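Globin (Bacillus anthracis, PDB 5V3T) probably binds and carries oxygen at a heme iron, as a group II truncated hemoglobin. Local coordinates at residues 80-85 and 122-127; 20-25 and 49-54; 89-94 and 114-119. All blocks are in the same frame, centred on the assembly; numbering follows the deposited sequence.

Interaction 1 of 3, residues 80-85 and 122-127; sequences FEITPK and MVNTPN. With HEM (protoporphyrin IX containing Fe), chain C.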
loop_
_atom_site.group_PDB
_atom_site.type_symbol
_atom_site.label_atom_id
_atom_site.label_comp_id
_atom_site.label_asym_id
_atom_site.label_seq_id
_atom_site.Cartn_x
_atom_site.Cartn_y
_atom_site.Cartn_z
ATOM N N PHE A 80 4.460 -0.871 2.367
ATOM C CA PHE A 80 4.223 -0.583 3.783
ATOM C C PHE A 80 4.751 -1.694 4.680
ATOM O O PHE A 80 4.766 -2.863 4.297
ATOM C CB PHE A 80 2.729 -0.357 4.034
ATOM C CG PHE A 80 2.098 0.609 3.070
ATOM C CD1 PHE A 80 2.534 1.923 3.001
ATOM C CD2 PHE A 80 1.034 0.216 2.268
ATOM C CE1 PHE A 80 1.948 2.818 2.122
ATOM C CE2 PHE A 80 0.441 1.107 1.391
ATOM C CZ PHE A 80 0.895 2.406 1.317
ATOM N N GLU A 81 5.225 -1.318 5.864
ATOM C CA GLU A 81 5.814 -2.297 6.764
ATOM C C GLU A 81 4.737 -3.081 7.496
ATOM O O GLU A 81 4.355 -2.720 8.602
ATOM C CB GLU A 81 6.741 -1.612 7.769
ATOM C CG GLU A 81 7.480 -2.591 8.657
ATOM C CD GLU A 81 8.547 -1.921 9.499
ATOM O OE1 GLU A 81 8.218 -0.932 10.188
ATOM O OE2 GLU A 81 9.708 -2.379 9.459
ATOM N N ILE A 82 4.257 -4.157 6.880
ATOM C CA ILE A 82 3.202 -4.954 7.493
ATOM C C ILE A 82 3.803 -6.209 8.126
ATOM O O ILE A 82 4.074 -7.215 7.468
ATOM C CB ILE A 82 2.114 -5.317 6.482
ATOM C CG1 ILE A 82 1.607 -4.038 5.816
ATOM C CG2 ILE A 82 0.957 -6.067 7.164
ATOM C CD1 ILE A 82 0.505 -4.275 4.854
ATOM N N THR A 83 4.003 -6.121 9.436
ATOM C CA THR A 83 4.553 -7.193 10.230
ATOM C C THR A 83 3.413 -8.074 10.705
ATOM O O THR A 83 2.252 -7.650 10.678
ATOM C CB THR A 83 5.285 -6.637 11.438
ATOM O OG1 THR A 83 4.373 -5.788 12.147
ATOM C CG2 THR A 83 6.484 -5.823 10.992
ATOM N N PRO A 84 3.725 -9.305 11.142
ATOM C CA PRO A 84 2.655 -10.099 11.759
ATOM C C PRO A 84 2.032 -9.370 12.957
ATOM O O PRO A 84 0.827 -9.499 13.191
ATOM C CB PRO A 84 3.373 -11.376 12.188
ATOM C CG PRO A 84 4.527 -11.490 11.226
ATOM C CD PRO A 84 4.972 -10.078 10.986
ATOM N N LYS A 85 2.840 -8.593 13.678
ATOM C CA LYS A 85 2.341 -7.797 14.799
ATOM C C LYS A 85 1.305 -6.772 14.341
ATOM O O LYS A 85 0.269 -6.577 14.988
ATOM C CB LYS A 85 3.511 -7.102 15.513
ATOM C CG LYS A 85 3.138 -6.178 16.670
ATOM C CD LYS A 85 4.342 -5.945 17.606
ATOM C CE LYS A 85 5.455 -5.135 16.937
ATOM N NZ LYS A 85 6.664 -4.980 17.821
ATOM N N MET A 122 -1.366 -9.921 3.463
ATOM C CA MET A 122 -0.744 -8.605 3.369
ATOM C C MET A 122 0.656 -8.563 4.014
ATOM O O MET A 122 1.487 -7.758 3.609
ATOM C CB MET A 122 -1.634 -7.541 4.022
ATOM C CG MET A 122 -3.054 -7.432 3.468
ATOM S SD MET A 122 -3.042 -7.082 1.708
ATOM C CE MET A 122 -3.390 -8.725 1.046
ATOM N N VAL A 123 0.903 -9.430 4.998
ATOM C CA VAL A 123 2.175 -9.425 5.752
ATOM C C VAL A 123 3.366 -9.496 4.810
ATOM O O VAL A 123 3.411 -10.351 3.930
ATOM C CB VAL A 123 2.260 -10.595 6.755
ATOM C CG1 VAL A 123 3.681 -10.687 7.356
ATOM C CG2 VAL A 123 1.214 -10.429 7.841
ATOM N N ASN A 124 4.325 -8.591 4.984
ATOM C CA ASN A 124 5.417 -8.486 4.035
ATOM C C ASN A 124 6.781 -8.230 4.698
ATOM O O ASN A 124 7.752 -7.950 4.021
ATOM C CB ASN A 124 5.102 -7.396 3.004
ATOM C CG ASN A 124 4.799 -6.043 3.634
ATOM O OD1 ASN A 124 5.394 -5.648 4.646
ATOM N ND2 ASN A 124 3.900 -5.307 3.006
ATOM N N THR A 125 6.807 -8.318 6.027
ATOM C CA THR A 125 8.004 -8.064 6.848
ATOM C C THR A 125 8.030 -9.121 7.948
ATOM O O THR A 125 6.974 -9.472 8.469
ATOM C CB THR A 125 7.956 -6.661 7.470
ATOM O OG1 THR A 125 7.678 -5.697 6.445
ATOM C CG2 THR A 125 9.249 -6.315 8.218
ATOM N N PRO A 126 9.208 -9.684 8.264
ATOM C CA PRO A 126 9.191 -10.697 9.334
ATOM C C PRO A 126 8.939 -10.134 10.744
ATOM O O PRO A 126 9.018 -8.924 10.964
ATOM C CB PRO A 126 10.587 -11.323 9.239
ATOM C CG PRO A 126 11.415 -10.329 8.558
ATOM C CD PRO A 126 10.545 -9.532 7.657
ATOM N N ASN A 127 8.612 -11.021 11.680
ATOM C CA ASN A 127 8.424 -10.669 13.090
ATOM C C ASN A 127 9.639 -10.104 13.820
ATOM O O ASN A 127 10.772 -10.211 13.354
ATOM C CB ASN A 127 7.938 -11.897 13.863
ATOM C CG ASN A 127 6.435 -11.941 14.007
ATOM O OD1 ASN A 127 5.780 -10.902 14.086
ATOM N ND2 ASN A 127 5.873 -13.144 14.015
HETATM C CHA HEM C . -4.406 0.801 2.013
HETATM C CHB HEM C . -2.011 -0.691 6.083
HETATM C CHC HEM C . -4.523 -4.874 5.876
HETATM C CHD HEM C . -7.518 -3.074 2.465
HETATM C C1A HEM C . -3.563 0.752 3.129
HETATM C C2A HEM C . -2.620 1.787 3.526
HETATM C C3A HEM C . -1.974 1.383 4.631
HETATM C C4A HEM C . -2.459 0.062 4.996
HETATM C CMA HEM C . -0.885 2.175 5.396
HETATM C CAA HEM C . -2.433 3.137 2.792
HETATM C CBA HEM C . -3.727 3.946 2.892
HETATM C CGA HEM C . -3.923 4.776 1.651
HETATM O O1A HEM C . -2.936 4.953 0.891
HETATM O O2A HEM C . -5.063 5.261 1.426
HETATM C C1B HEM C . -2.469 -1.968 6.368
HETATM C C2B HEM C . -1.995 -2.843 7.425
HETATM C C3B HEM C . -2.676 -3.995 7.348
HETATM C C4B HEM C . -3.618 -3.901 6.246
HETATM C CMB HEM C . -0.881 -2.519 8.448
HETATM C CAB HEM C . -2.507 -5.217 8.276
HETATM C CBB HEM C . -2.638 -6.466 7.803
HETATM C C1C HEM C . -5.592 -4.706 5.046
HETATM C C2C HEM C . -6.752 -5.577 4.959
HETATM C C3C HEM C . -7.574 -5.079 4.034
HETATM C C4C HEM C . -6.979 -3.874 3.472
HETATM C CMC HEM C . -7.021 -6.858 5.785
HETATM C CAC HEM C . -8.917 -5.733 3.629
HETATM C CBC HEM C . -9.934 -4.925 3.377
HETATM C C1D HEM C . -6.949 -1.870 2.042
HETATM C C2D HEM C . -7.508 -1.041 0.996
HETATM C C3D HEM C . -6.556 0.151 0.842
HETATM C C4D HEM C . -5.493 -0.051 1.817
HETATM C CMD HEM C . -8.802 -1.305 0.200
HETATM C CAD HEM C . -6.724 1.318 -0.149
HETATM C CBD HEM C . -5.726 1.116 -1.287
HETATM C CGD HEM C . -6.003 2.076 -2.416
HETATM O O1D HEM C . -5.250 3.076 -2.521
HETATM O O2D HEM C . -6.967 1.850 -3.202
HETATM N NA HEM C . -3.430 -0.287 4.051
HETATM N NB HEM C . -3.467 -2.655 5.681
HETATM N NC HEM C . -5.765 -3.669 4.137
HETATM N ND HEM C . -5.756 -1.256 2.491
HETATM FE FE HEM C . -4.717 -1.900 4.187
HETATM O O HOH W 1 10.143 -3.248 6.286
#

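Interaction 2 of 3, residues 20-25 and 49-54; sequences ILVDTF and KQKQFL. With HEM (protoporphyrin IX containing Fe), chain C.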
loop_
_atom_site.group_PDB
_atom_site.type_symbol
_atom_site.label_atom_id
_atom_site.label_comp_id
_atom_site.label_asym_id
_atom_site.label_seq_id
_atom_site.Cartn_x
_atom_site.Cartn_y
_atom_site.Cartn_z
ATOM N N ILE A 20 -20.710 2.705 9.331
ATOM C CA ILE A 20 -20.420 2.812 10.754
ATOM C C ILE A 20 -19.252 1.931 11.180
ATOM O O ILE A 20 -18.430 2.342 12.006
ATOM C CB ILE A 20 -21.655 2.429 11.594
ATOM C CG1 ILE A 20 -22.822 3.355 11.254
ATOM C CG2 ILE A 20 -21.341 2.498 13.076
ATOM C CD1 ILE A 20 -24.133 2.927 11.881
ATOM N N LEU A 21 -19.167 0.732 10.608
ATOM C CA LEU A 21 -18.094 -0.196 10.955
ATOM C C LEU A 21 -16.749 0.407 10.597
ATOM O O LEU A 21 -15.830 0.430 11.419
ATOM C CB LEU A 21 -18.295 -1.554 10.263
ATOM C CG LEU A 21 -17.227 -2.640 10.457
ATOM C CD1 LEU A 21 -17.176 -3.116 11.901
ATOM C CD2 LEU A 21 -17.506 -3.813 9.531
ATOM N N VAL A 22 -16.648 0.940 9.382
ATOM C CA VAL A 22 -15.375 1.441 8.885
ATOM C C VAL A 22 -14.978 2.744 9.577
ATOM O O VAL A 22 -13.812 2.926 9.943
ATOM C CB VAL A 22 -15.430 1.627 7.357
ATOM C CG1 VAL A 22 -14.178 2.344 6.830
ATOM C CG2 VAL A 22 -15.583 0.270 6.701
ATOM N N ASP A 23 -15.948 3.627 9.804
ATOM C CA ASP A 23 -15.663 4.857 10.541
ATOM C C ASP A 23 -15.180 4.507 11.949
ATOM O O ASP A 23 -14.213 5.089 12.453
ATOM C CB ASP A 23 -16.894 5.761 10.586
ATOM C CG ASP A 23 -17.150 6.455 9.256
ATOM O OD1 ASP A 23 -16.238 6.474 8.405
ATOM O OD2 ASP A 23 -18.266 6.973 9.053
ATOM N N THR A 24 -15.844 3.538 12.576
ATOM C CA THR A 24 -15.448 3.075 13.907
ATOM C C THR A 24 -14.074 2.396 13.854
ATOM O O THR A 24 -13.212 2.657 14.699
ATOM C CB THR A 24 -16.487 2.103 14.492
ATOM O OG1 THR A 24 -17.738 2.790 14.613
ATOM C CG2 THR A 24 -16.056 1.576 15.861
ATOM N N PHE A 25 -13.881 1.532 12.861
ATOM C CA PHE A 25 -12.603 0.839 12.681
ATOM C C PHE A 25 -11.424 1.805 12.675
ATOM O O PHE A 25 -10.477 1.655 13.465
ATOM C CB PHE A 25 -12.608 0.019 11.383
ATOM C CG PHE A 25 -11.279 -0.617 11.074
ATOM C CD1 PHE A 25 -10.718 -1.549 11.946
ATOM C CD2 PHE A 25 -10.577 -0.267 9.933
ATOM C CE1 PHE A 25 -9.505 -2.140 11.665
ATOM C CE2 PHE A 25 -9.351 -0.846 9.660
ATOM C CZ PHE A 25 -8.807 -1.778 10.537
ATOM N N LYS A 49 -12.340 4.652 0.795
ATOM C CA LYS A 49 -11.909 3.561 -0.065
ATOM C C LYS A 49 -12.211 2.209 0.561
ATOM O O LYS A 49 -12.610 1.276 -0.139
ATOM C CB LYS A 49 -10.410 3.686 -0.397
ATOM C CG LYS A 49 -10.121 4.770 -1.446
ATOM C CD LYS A 49 -8.647 4.830 -1.869
ATOM C CE LYS A 49 -7.760 5.377 -0.766
ATOM N NZ LYS A 49 -6.374 5.707 -1.244
ATOM N N GLN A 50 -12.033 2.108 1.874
ATOM C CA GLN A 50 -12.276 0.857 2.583
ATOM C C GLN A 50 -13.763 0.489 2.546
ATOM O O GLN A 50 -14.116 -0.684 2.471
ATOM C CB GLN A 50 -11.796 0.945 4.037
ATOM C CG GLN A 50 -11.948 -0.363 4.813
ATOM C CD GLN A 50 -10.972 -1.427 4.356
ATOM O OE1 GLN A 50 -11.237 -2.205 3.441
ATOM N NE2 GLN A 50 -9.814 -1.445 4.978
ATOM N N LYS A 51 -14.628 1.493 2.624
ATOM C CA LYS A 51 -16.070 1.246 2.530
ATOM C C LYS A 51 -16.420 0.704 1.157
ATOM O O LYS A 51 -17.229 -0.214 1.035
ATOM C CB LYS A 51 -16.860 2.517 2.811
ATOM C CG LYS A 51 -16.723 2.996 4.235
ATOM C CD LYS A 51 -17.276 4.382 4.378
ATOM C CE LYS A 51 -17.052 4.917 5.766
ATOM N NZ LYS A 51 -17.397 6.355 5.813
ATOM N N GLN A 52 -15.797 1.263 0.123
ATOM C CA GLN A 52 -15.985 0.736 -1.222
ATOM C C GLN A 52 -15.462 -0.688 -1.301
ATOM O O GLN A 52 -16.127 -1.555 -1.854
ATOM C CB GLN A 52 -15.289 1.603 -2.262
ATOM C CG GLN A 52 -15.917 2.952 -2.475
ATOM C CD GLN A 52 -15.118 3.762 -3.452
ATOM O OE1 GLN A 52 -13.886 3.813 -3.359
ATOM N NE2 GLN A 52 -15.795 4.374 -4.420
ATOM N N PHE A 53 -14.271 -0.934 -0.754
ATOM C CA PHE A 53 -13.698 -2.275 -0.837
ATOM C C PHE A 53 -14.516 -3.330 -0.100
ATOM O O PHE A 53 -14.884 -4.363 -0.678
ATOM C CB PHE A 53 -12.251 -2.326 -0.318
ATOM C CG PHE A 53 -11.664 -3.698 -0.421
ATOM C CD1 PHE A 53 -11.207 -4.183 -1.632
ATOM C CD2 PHE A 53 -11.639 -4.532 0.669
ATOM C CE1 PHE A 53 -10.712 -5.473 -1.740
ATOM C CE2 PHE A 53 -11.129 -5.825 0.573
ATOM C CZ PHE A 53 -10.673 -6.292 -0.634
ATOM N N LEU A 54 -14.842 -3.066 1.160
ATOM C CA LEU A 54 -15.592 -4.041 1.952
ATOM C C LEU A 54 -16.968 -4.324 1.367
ATOM O O LEU A 54 -17.471 -5.440 1.484
ATOM C CB LEU A 54 -15.736 -3.570 3.398
ATOM C CG LEU A 54 -14.408 -3.557 4.155
ATOM C CD1 LEU A 54 -14.595 -3.083 5.597
ATOM C CD2 LEU A 54 -13.769 -4.942 4.131
HETATM C CHA HEM C . -4.406 0.801 2.013
HETATM C CHB HEM C . -2.011 -0.691 6.083
HETATM C CHC HEM C . -4.523 -4.874 5.876
HETATM C CHD HEM C . -7.518 -3.074 2.465
HETATM C C1A HEM C . -3.563 0.752 3.129
HETATM C C2A HEM C . -2.620 1.787 3.526
HETATM C C3A HEM C . -1.974 1.383 4.631
HETATM C C4A HEM C . -2.459 0.062 4.996
HETATM C CMA HEM C . -0.885 2.175 5.396
HETATM C CAA HEM C . -2.433 3.137 2.792
HETATM C CBA HEM C . -3.727 3.946 2.892
HETATM C CGA HEM C . -3.923 4.776 1.651
HETATM O O1A HEM C . -2.936 4.953 0.891
HETATM O O2A HEM C . -5.063 5.261 1.426
HETATM C C1B HEM C . -2.469 -1.968 6.368
HETATM C C2B HEM C . -1.995 -2.843 7.425
HETATM C C3B HEM C . -2.676 -3.995 7.348
HETATM C C4B HEM C . -3.618 -3.901 6.246
HETATM C CMB HEM C . -0.881 -2.519 8.448
HETATM C CAB HEM C . -2.507 -5.217 8.276
HETATM C CBB HEM C . -2.638 -6.466 7.803
HETATM C C1C HEM C . -5.592 -4.706 5.046
HETATM C C2C HEM C . -6.752 -5.577 4.959
HETATM C C3C HEM C . -7.574 -5.079 4.034
HETATM C C4C HEM C . -6.979 -3.874 3.472
HETATM C CMC HEM C . -7.021 -6.858 5.785
HETATM C CAC HEM C . -8.917 -5.733 3.629
HETATM C CBC HEM C . -9.934 -4.925 3.377
HETATM C C1D HEM C . -6.949 -1.870 2.042
HETATM C C2D HEM C . -7.508 -1.041 0.996
HETATM C C3D HEM C . -6.556 0.151 0.842
HETATM C C4D HEM C . -5.493 -0.051 1.817
HETATM C CMD HEM C . -8.802 -1.305 0.200
HETATM C CAD HEM C . -6.724 1.318 -0.149
HETATM C CBD HEM C . -5.726 1.116 -1.287
HETATM C CGD HEM C . -6.003 2.076 -2.416
HETATM O O1D HEM C . -5.250 3.076 -2.521
HETATM O O2D HEM C . -6.967 1.850 -3.202
HETATM N NA HEM C . -3.430 -0.287 4.051
HETATM N NB HEM C . -3.467 -2.655 5.681
HETATM N NC HEM C . -5.765 -3.669 4.137
HETATM N ND HEM C . -5.756 -1.256 2.491
HETATM FE FE HEM C . -4.717 -1.900 4.187
#

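Interaction 3 of 3, residues 89-94 and 114-119; sequences AWLSCM and RLALTA. With HEM (protoporphyrin IX containing Fe), chain C.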
loop_
_atom_site.group_PDB
_atom_site.type_symbol
_atom_site.label_atom_id
_atom_site.label_comp_id
_atom_site.label_asym_id
_atom_site.label_seq_id
_atom_site.Cartn_x
_atom_site.Cartn_y
_atom_site.Cartn_z
ATOM N N ALA A 89 -2.692 -6.274 15.096
ATOM C CA ALA A 89 -3.304 -5.027 15.564
ATOM C C ALA A 89 -4.496 -4.642 14.672
ATOM O O ALA A 89 -5.539 -4.184 15.144
ATOM C CB ALA A 89 -2.281 -3.913 15.603
ATOM N N TRP A 90 -4.340 -4.841 13.371
ATOM C CA TRP A 90 -5.398 -4.533 12.431
ATOM C C TRP A 90 -6.660 -5.323 12.763
ATOM O O TRP A 90 -7.752 -4.768 12.859
ATOM C CB TRP A 90 -4.943 -4.871 11.012
ATOM C CG TRP A 90 -5.774 -4.286 9.962
ATOM C CD1 TRP A 90 -5.518 -3.140 9.296
ATOM C CD2 TRP A 90 -7.012 -4.805 9.422
ATOM N NE1 TRP A 90 -6.505 -2.904 8.386
ATOM C CE2 TRP A 90 -7.430 -3.906 8.421
ATOM C CE3 TRP A 90 -7.796 -5.933 9.685
ATOM C CZ2 TRP A 90 -8.611 -4.083 7.676
ATOM C CZ3 TRP A 90 -8.974 -6.118 8.937
ATOM C CH2 TRP A 90 -9.363 -5.194 7.941
ATOM N N LEU A 91 -6.495 -6.631 12.907
ATOM C CA LEU A 91 -7.609 -7.518 13.222
ATOM C C LEU A 91 -8.192 -7.218 14.595
ATOM O O LEU A 91 -9.395 -7.358 14.800
ATOM C CB LEU A 91 -7.163 -8.979 13.142
ATOM C CG LEU A 91 -6.896 -9.468 11.716
ATOM C CD1 LEU A 91 -6.258 -10.849 11.707
ATOM C CD2 LEU A 91 -8.202 -9.464 10.918
ATOM N N SER A 92 -7.336 -6.824 15.536
ATOM C CA SER A 92 -7.812 -6.414 16.861
ATOM C C SER A 92 -8.728 -5.192 16.800
ATOM O O SER A 92 -9.779 -5.154 17.455
ATOM C CB SER A 92 -6.632 -6.113 17.786
ATOM O OG SER A 92 -7.114 -5.575 19.007
ATOM N N CYS A 93 -8.336 -4.195 16.014
ATOM C CA CYS A 93 -9.162 -3.009 15.847
ATOM C C CYS A 93 -10.471 -3.369 15.168
ATOM O O CYS A 93 -11.523 -2.829 15.522
ATOM C CB CYS A 93 -8.442 -1.937 15.027
ATOM S SG CYS A 93 -7.048 -1.174 15.900
ATOM N N MET A 94 -10.412 -4.278 14.195
ATOM C CA MET A 94 -11.633 -4.667 13.481
ATOM C C MET A 94 -12.589 -5.420 14.398
ATOM O O MET A 94 -13.810 -5.238 14.315
ATOM C CB MET A 94 -11.306 -5.517 12.247
ATOM C CG MET A 94 -12.555 -5.903 11.411
ATOM S SD MET A 94 -13.523 -4.479 10.868
ATOM C CE MET A 94 -12.522 -3.845 9.534
ATOM N N ARG A 114 -12.675 -14.224 6.723
ATOM C CA ARG A 114 -12.129 -13.753 5.453
ATOM C C ARG A 114 -11.087 -12.668 5.666
ATOM O O ARG A 114 -10.013 -12.691 5.051
ATOM C CB ARG A 114 -13.199 -13.192 4.514
ATOM C CG ARG A 114 -14.024 -14.206 3.775
ATOM C CD ARG A 114 -15.018 -13.483 2.891
ATOM N NE ARG A 114 -15.568 -14.381 1.893
ATOM C CZ ARG A 114 -15.195 -14.375 0.619
ATOM N NH1 ARG A 114 -14.291 -13.499 0.201
ATOM N NH2 ARG A 114 -15.738 -15.231 -0.236
ATOM N N LEU A 115 -11.402 -11.728 6.548
ATOM C CA LEU A 115 -10.487 -10.630 6.816
ATOM C C LEU A 115 -9.163 -11.114 7.410
ATOM O O LEU A 115 -8.094 -10.574 7.088
ATOM C CB LEU A 115 -11.159 -9.626 7.748
ATOM C CG LEU A 115 -12.309 -8.815 7.158
ATOM C CD1 LEU A 115 -12.867 -7.847 8.189
ATOM C CD2 LEU A 115 -11.802 -8.051 5.957
ATOM N N ALA A 116 -9.230 -12.150 8.243
ATOM C CA ALA A 116 -8.032 -12.687 8.887
ATOM C C ALA A 116 -7.108 -13.311 7.858
ATOM O O ALA A 116 -5.879 -13.171 7.943
ATOM C CB ALA A 116 -8.400 -13.709 9.944
ATOM N N LEU A 117 -7.699 -14.017 6.902
ATOM C CA LEU A 117 -6.951 -14.610 5.799
ATOM C C LEU A 117 -6.338 -13.529 4.913
ATOM O O LEU A 117 -5.175 -13.623 4.517
ATOM C CB LEU A 117 -7.860 -15.538 4.987
ATOM C CG LEU A 117 -7.316 -16.263 3.750
ATOM C CD1 LEU A 117 -6.164 -17.180 4.106
ATOM C CD2 LEU A 117 -8.433 -17.064 3.067
ATOM N N THR A 118 -7.117 -12.498 4.600
ATOM C CA THR A 118 -6.600 -11.384 3.803
ATOM C C THR A 118 -5.451 -10.644 4.516
ATOM O O THR A 118 -4.434 -10.319 3.907
ATOM C CB THR A 118 -7.698 -10.375 3.476
ATOM O OG1 THR A 118 -8.702 -11.018 2.684
ATOM C CG2 THR A 118 -7.134 -9.198 2.699
ATOM N N ALA A 119 -5.635 -10.365 5.797
ATOM C CA ALA A 119 -4.612 -9.656 6.573
ATOM C C ALA A 119 -3.304 -10.439 6.631
ATOM O O ALA A 119 -2.214 -9.850 6.601
ATOM C CB ALA A 119 -5.126 -9.376 7.976
HETATM C CHA HEM C . -4.406 0.801 2.013
HETATM C CHB HEM C . -2.011 -0.691 6.083
HETATM C CHC HEM C . -4.523 -4.874 5.876
HETATM C CHD HEM C . -7.518 -3.074 2.465
HETATM C C1A HEM C . -3.563 0.752 3.129
HETATM C C2A HEM C . -2.620 1.787 3.526
HETATM C C3A HEM C . -1.974 1.383 4.631
HETATM C C4A HEM C . -2.459 0.062 4.996
HETATM C CMA HEM C . -0.885 2.175 5.396
HETATM C CAA HEM C . -2.433 3.137 2.792
HETATM C CBA HEM C . -3.727 3.946 2.892
HETATM C CGA HEM C . -3.923 4.776 1.651
HETATM O O1A HEM C . -2.936 4.953 0.891
HETATM O O2A HEM C . -5.063 5.261 1.426
HETATM C C1B HEM C . -2.469 -1.968 6.368
HETATM C C2B HEM C . -1.995 -2.843 7.425
HETATM C C3B HEM C . -2.676 -3.995 7.348
HETATM C C4B HEM C . -3.618 -3.901 6.246
HETATM C CMB HEM C . -0.881 -2.519 8.448
HETATM C CAB HEM C . -2.507 -5.217 8.276
HETATM C CBB HEM C . -2.638 -6.466 7.803
HETATM C C1C HEM C . -5.592 -4.706 5.046
HETATM C C2C HEM C . -6.752 -5.577 4.959
HETATM C C3C HEM C . -7.574 -5.079 4.034
HETATM C C4C HEM C . -6.979 -3.874 3.472
HETATM C CMC HEM C . -7.021 -6.858 5.785
HETATM C CAC HEM C . -8.917 -5.733 3.629
HETATM C CBC HEM C . -9.934 -4.925 3.377
HETATM C C1D HEM C . -6.949 -1.870 2.042
HETATM C C2D HEM C . -7.508 -1.041 0.996
HETATM C C3D HEM C . -6.556 0.151 0.842
HETATM C C4D HEM C . -5.493 -0.051 1.817
HETATM C CMD HEM C . -8.802 -1.305 0.200
HETATM C CAD HEM C . -6.724 1.318 -0.149
HETATM C CBD HEM C . -5.726 1.116 -1.287
HETATM C CGD HEM C . -6.003 2.076 -2.416
HETATM O O1D HEM C . -5.250 3.076 -2.521
HETATM O O2D HEM C . -6.967 1.850 -3.202
HETATM N NA HEM C . -3.430 -0.287 4.051
HETATM N NB HEM C . -3.467 -2.655 5.681
HETATM N NC HEM C . -5.765 -3.669 4.137
HETATM N ND HEM C . -5.756 -1.256 2.491
HETATM FE FE HEM C . -4.717 -1.900 4.187
#

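Interaction 1 of 3, residues 80-85 and 122-127
The side-chain amide of Asn124 bridges the two backbone groups flanking Glu81, the centre of an inverse gamma turn: ND2 donates to Phe80 O at 2.9 Å, while OD1 accepts from Ile82 N at 2.9 Å, the donor 30° out of the carbonyl plane. With chi1 at 56°, CG is tucked between the backbone N and the carbonyl carbon of Asn124, which turns the amide toward Phe80 and Ile82. Asparagine suits the place because one short amide offers both a donor and an acceptor. OD1 also accepts from Thr125 OG1; with three bonds on the amide, its rotation is fixed. Asn124 N donates a nearly straight bond to Ile82 O, 2.9 Å long.

Outward, Ile82 sends CD1 to Met122 CB at 4.0 Å and CG2 to heme vinyl carbon CBB at 3.7 Å. Phe80 lays one ring face over heme methyl CMA. These three line the proximal heme face, opposite Trp90. The Pro84 ring packs through CD on Val123 CG1.

Thr83 is the N-cap of helix 84-101, its OG1 bonded to Arg86 N, so the contact joins the start of that helix to the loop leaving helix 105-122. Ile82 and Met122 touch His77; Met122 also meets helix 73-76.

Interaction 2 of 3, residues 20-25 and 49-54
Helix 49-54 forms one wall of the distal heme pocket, and Val22 of helix 20-25 packs against residues of that wall, Gln50 and Leu54 among them. Val22 CB lies 3.6 Å from Lys51 CG. Both methyls flank Lys51 CG; beyond it CG1 meets Gln50 CB, and CG2 meets Leu54 CD1 at 3.7 Å. A branched, compact valine fills this place well, since its two methyls reach residues one turn apart.

Lys51 runs over Val22 with its chain extended beyond CG, which carries the ammonium past the apolar patch to the exposed Asp23. There NZ forms a salt bridge with OD1, 2.8 Å long, on the syn side and 31° out of the carboxylate plane. Glu19 is a second anionic partner of the same NZ. The short helical segments cross at 135° with axes 9.6 Å apart, as parts of the B and E helices in the two-over-two fold of truncated globins.

On the heme side, Lys49 NZ bridges the two propionates, bonding O2A at 3.0 Å and O1D at 3.1 Å, a charge pairing that suits lysine. Gln50 has CG anti to the backbone N (chi1 -177°) and bends at chi2, bringing its amide in beside the bound cyanide; its NE2 is hydrogen-bonded to Tyr26 OH, another residue of the cyanide pocket, which holds the amide in place. The other methyl of Leu54, CD2, lies 3.9 Å from heme vinyl carbon CBC.

Interaction 3 of 3, residues 89-94 and 114-119
Leu91 packs onto helix 114-119 where the two backbones come nearest, opposite Ala116. Its CD1 lies 3.8 Å from Ala116 CA and close to the CB of the same residue, while CG rests against Ala119 CB at 4.1 Å. The alanines suit these positions because their single methyls leave the helix surface low enough for the forked end of leucine to approach the backbone itself. With chi1 at -71°, CG of Leu91 stands anti to the carbonyl carbon and is brought over Ala119, and chi2 of 171° sets the methyls over Ala116.

The inner side is the more deeply buried. Met94, bent at chi2 and chi3, crosses Leu115 at about a right angle and brings CG to 3.8 Å from Leu115 CD1. The other methyl of Leu115, CD2, approaches Trp90 CH2 at 4.2 Å. The indole stacks nearly parallel on the distal face of the heme, over pyrroles B and C: CD1 is 3.6 Å from heme C3B, and heme methyl CMC sits over one face, offset toward the rim. Ala119 adds its CB beside the same methyl, and Thr118 CG2 comes to it from the heme face opposite the indole. Phe25 of helix 14-31 meets Trp90 edge-to-face.

Toward solvent the contact thins. Leu91 and Ala116 are partly exposed, and beyond them Leu117 turns its side chain away from helix 89-94 and lies on the surface.

The short segments run nearly antiparallel, at 159° with axes 10.4 Å apart, as the G and H helices of the globin fold. Their side chains meet through carbon alone, so shape and burial hold the pair together. The polar edge of Trp90 is directed elsewhere: NE1 makes a weak hydrogen bond to the cyanide nitrogen, consistent with an indole that steadies a distal ligand in group II truncated hemoglobins.

All three contacts border the same heme. Interaction 2 comes first along the chain, pairing helices 14-31 and 44-57; interactions 1 and 3 follow and share helix 84-101, with 89-94 and 114-119 lying between the outer segments of interaction 1. Interaction 3 is central, its centre 13 Å from each of the others, whereas those of interactions 1 and 2 are 22 Å apart and do not touch. Interactions 2 and 3 meet directly, where Phe25 CE1 lies 3.5 Å from Cys93 CB. Together they join the two helix pairs of the truncated globin fold around the cyanide pocket, while interaction 1 covers the opposite, proximal face of the heme, next to the second subunit.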